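Local structure of NAD-dependent dehydrogenase (Rhizobium meliloti, 4Z0P) at residues E180-A185 against L191-F196. The protein reduces glyoxylate and hydroxypyruvate with NADPH as the electron donor, as a member of the D-isomer specific 2-hydroxyacid dehydrogenase family. Numbering follows the deposited sequence.
Sequences ETYDAA and LGRTDF
Arg193 reaches across to Glu180 and Tyr182, and its guanidinium group makes every hydrogen bond of the contact. The charged part is an end-on, two-nitrogen salt bridge to Glu180. NH1 lies 2.9 Å from Glu180 OE1, and NH2 donates to Glu180 OE2 over 3.1 Å in a nearly straight bond (168°). The pairing is not coplanar: carboxylate and guanidinium planes are turned 40° apart, and NH1 meets OE1 from above the carboxylate plane while NH2 approaches OE2 on its syn side, though tilted out of that plane. Glutamate suits this place because its chain, extended beyond CG, carries the carboxylate across to the arginine; OE2 also forms a salt bridge with Lys165, and two cations around one carboxylate would be expected to favour its ionised form.

A further bond, from the charged guanidinium to a neutral hydroxyl, runs from the same NH1 to Tyr182 OH, 2.8 Å long. The hydroxyl lies in the guanidinium plane, whereas the ring is turned 67° from that plane and receives NH1 at its edge, so this is no cation-pi stack. Arginine fits because its two terminal nitrogens serve both carboxylate oxygens and the hydroxyl, and a bend at chi3 turns them toward these acceptors. With an alanine here, Glu180 would probably be left with Lys165 as its main counter-charge, and Tyr182 OH would lose its charged donor.

Strand 180-182 is an outermost strand of the parallel Rossmann-type sheet in this chain, paired with strand 165-169. The bonds join this edge strand to helix 187-193, which crosses over to strand 196-199. Arg193 rests on Ile167 of strand 165-169; tyrosine combines its hydroxyl with a ring-bearing side chain that touches Trp169 of that strand and Ala189 and Phe190 of the helix.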
ATOM      1  N   GLU A 180      -2.866  10.499 -18.016  1.00 35.10           N
ATOM      2  CA  GLU A 180      -2.268  11.028 -19.228  1.00 31.03           C
ATOM      3  C   GLU A 180      -1.212  10.032 -19.680  1.00 31.41           C
ATOM      4  O   GLU A 180      -0.446   9.532 -18.849  1.00 27.73           O
ATOM      5  CB  GLU A 180      -1.564  12.351 -18.987  1.00 31.88           C
ATOM      6  CG  GLU A 180      -2.435  13.474 -18.464  1.00 54.84           C
ATOM      7  CD  GLU A 180      -1.580  14.585 -17.922  1.00 84.08           C
ATOM      8  OE1 GLU A 180      -0.879  15.200 -18.757  1.00 43.35           O
ATOM      9  OE2 GLU A 180      -1.555  14.790 -16.678  1.00 48.96           O
ATOM     10  N   THR A 181      -1.186   9.738 -20.968  1.00 28.64           N
ATOM     11  CA  THR A 181      -0.196   8.827 -21.517  1.00 26.75           C
ATOM     12  C   THR A 181       0.629   9.462 -22.620  1.00 27.05           C
ATOM     13  O   THR A 181       0.200  10.433 -23.275  1.00 30.72           O
ATOM     14  CB  THR A 181      -0.850   7.552 -22.064  1.00 32.99           C
ATOM     15  OG1 THR A 181      -1.754   7.904 -23.108  1.00 32.24           O
ATOM     16  CG2 THR A 181      -1.598   6.834 -20.980  1.00 35.12           C
ATOM     17  N   TYR A 182       1.813   8.894 -22.817  1.00 24.92           N
ATOM     18  CA  TYR A 182       2.807   9.348 -23.757  1.00 28.17           C
ATOM     19  C   TYR A 182       3.197   8.188 -24.648  1.00 26.46           C
ATOM     20  O   TYR A 182       3.226   7.055 -24.196  1.00 26.98           O
ATOM     21  CB  TYR A 182       4.065   9.818 -23.018  1.00 27.52           C
ATOM     22  CG  TYR A 182       3.883  11.096 -22.210  1.00 24.80           C
ATOM     23  CD1 TYR A 182       3.275  11.074 -20.954  1.00 28.67           C
ATOM     24  CD2 TYR A 182       4.340  12.324 -22.702  1.00 29.22           C
ATOM     25  CE1 TYR A 182       3.098  12.247 -20.225  1.00 27.01           C
ATOM     26  CE2 TYR A 182       4.178  13.495 -21.979  1.00 30.70           C
ATOM     27  CZ  TYR A 182       3.578  13.456 -20.739  1.00 31.21           C
ATOM     28  OH  TYR A 182       3.416  14.622 -20.032  1.00 31.80           O
ATOM     29  N   ASP A 183       3.502   8.477 -25.918  1.00 25.53           N
ATOM     30  CA  ASP A 183       4.059   7.468 -26.828  1.00 28.59           C
ATOM     31  C   ASP A 183       5.589   7.477 -26.786  1.00 29.95           C
ATOM     32  O   ASP A 183       6.162   8.227 -26.023  1.00 29.77           O
ATOM     33  CB  ASP A 183       3.533   7.647 -28.251  1.00 33.91           C
ATOM     34  CG  ASP A 183       3.894   8.982 -28.860  1.00 42.49           C
ATOM     35  OD1 ASP A 183       4.774   9.701 -28.344  1.00 37.88           O
ATOM     36  OD2 ASP A 183       3.286   9.308 -29.886  1.00 51.21           O
ATOM     37  N   ALA A 184       6.239   6.664 -27.626  1.00 28.07           N
ATOM     38  CA  ALA A 184       7.683   6.464 -27.555  1.00 33.50           C
ATOM     39  C   ALA A 184       8.444   7.784 -27.551  1.00 26.45           C
ATOM     40  O   ALA A 184       9.274   8.013 -26.674  1.00 29.24           O
ATOM     41  CB  ALA A 184       8.168   5.566 -28.702  1.00 39.77           C
ATOM     42  N   ALA A 185       8.115   8.669 -28.497  1.00 27.35           N
ATOM     43  CA  ALA A 185       8.827   9.958 -28.639  1.00 28.52           C
ATOM     44  C   ALA A 185       8.638  10.916 -27.450  1.00 32.68           C
ATOM     45  O   ALA A 185       9.433  11.841 -27.263  1.00 30.27           O
ATOM     46  CB  ALA A 185       8.426  10.656 -29.938  1.00 37.52           C
ATOM     47  N   LEU A 191       9.552  11.457 -18.467  1.00 21.12           N
ATOM     48  CA  LEU A 191      10.549  11.302 -17.391  1.00 22.16           C
ATOM     49  C   LEU A 191      10.671  12.566 -16.555  1.00 23.02           C
ATOM     50  O   LEU A 191      10.719  12.492 -15.327  1.00 22.03           O
ATOM     51  CB  LEU A 191      11.917  10.936 -17.970  1.00 22.58           C
ATOM     52  CG  LEU A 191      12.008   9.567 -18.637  1.00 24.45           C
ATOM     53  CD1 LEU A 191      13.309   9.452 -19.418  1.00 23.17           C
ATOM     54  CD2 LEU A 191      11.902   8.430 -17.619  1.00 21.78           C
ATOM     55  N   GLY A 192      10.695  13.731 -17.207  1.00 23.25           N
ATOM     56  CA  GLY A 192      10.866  14.992 -16.504  1.00 23.49           C
ATOM     57  C   GLY A 192       9.744  15.344 -15.544  1.00 23.15           C
ATOM     58  O   GLY A 192       9.940  16.152 -14.642  1.00 24.71           O
ATOM     59  N   ARG A 193       8.576  14.726 -15.723  1.00 23.48           N
ATOM     60  CA  ARG A 193       7.438  14.880 -14.813  1.00 24.44           C
ATOM     61  C   ARG A 193       7.370  13.818 -13.711  1.00 25.09           C
ATOM     62  O   ARG A 193       6.579  13.968 -12.783  1.00 25.30           O
ATOM     63  CB  ARG A 193       6.134  14.769 -15.591  1.00 26.47           C
ATOM     64  CG  ARG A 193       5.879  15.912 -16.537  1.00 30.94           C
ATOM     65  CD  ARG A 193       4.537  15.708 -17.219  1.00 34.79           C
ATOM     66  NE  ARG A 193       3.430  15.755 -16.269  1.00 34.68           N
ATOM     67  CZ  ARG A 193       2.158  15.483 -16.561  1.00 39.84           C
ATOM     68  NH1 ARG A 193       1.800  15.102 -17.781  1.00 31.81           N
ATOM     69  NH2 ARG A 193       1.229  15.580 -15.624  1.00 36.97           N
ATOM     70  N   THR A 194       8.196  12.776 -13.794  1.00 21.13           N
ATOM     71  CA  THR A 194       8.031  11.602 -12.970  1.00 18.57           C
ATOM     72  C   THR A 194       8.870  11.676 -11.707  1.00 22.59           C
ATOM     73  O   THR A 194      10.069  11.837 -11.780  1.00 21.69           O
ATOM     74  CB  THR A 194       8.376  10.330 -13.768  1.00 21.82           C
ATOM     75  OG1 THR A 194       7.404  10.191 -14.809  1.00 21.95           O
ATOM     76  CG2 THR A 194       8.343   9.094 -12.865  1.00 20.13           C
ATOM     77  N   ASP A 195       8.216  11.527 -10.556  1.00 20.12           N
ATOM     78  CA  ASP A 195       8.892  11.398  -9.262  1.00 19.16           C
ATOM     79  C   ASP A 195       9.197   9.956  -8.882  1.00 21.34           C
ATOM     80  O   ASP A 195      10.278   9.660  -8.378  1.00 21.85           O
ATOM     81  CB  ASP A 195       8.037  12.017  -8.140  1.00 20.72           C
ATOM     82  CG  ASP A 195       7.682  13.477  -8.385  1.00 25.36           C
ATOM     83  OD1 ASP A 195       8.612  14.273  -8.676  1.00 23.45           O
ATOM     84  OD2 ASP A 195       6.460  13.852  -8.286  1.00 23.27           O
ATOM     85  N   PHE A 196       8.213   9.076  -9.034  1.00 18.69           N
ATOM     86  CA  PHE A 196       8.380   7.636  -8.801  1.00 19.42           C
ATOM     87  C   PHE A 196       8.223   6.943 -10.147  1.00 20.13           C
ATOM     88  O   PHE A 196       7.127   6.921 -10.702  1.00 19.91           O
ATOM     89  CB  PHE A 196       7.296   7.050  -7.876  1.00 20.17           C
ATOM     90  CG  PHE A 196       7.328   7.495  -6.423  1.00 18.50           C
ATOM     91  CD1 PHE A 196       8.236   8.421  -5.915  1.00 21.38           C
ATOM     92  CD2 PHE A 196       6.364   6.976  -5.554  1.00 20.15           C
ATOM     93  CE1 PHE A 196       8.199   8.787  -4.567  1.00 23.21           C
ATOM     94  CE2 PHE A 196       6.317   7.357  -4.214  1.00 19.25           C
ATOM     95  CZ  PHE A 196       7.230   8.262  -3.727  1.00 22.17           C
TER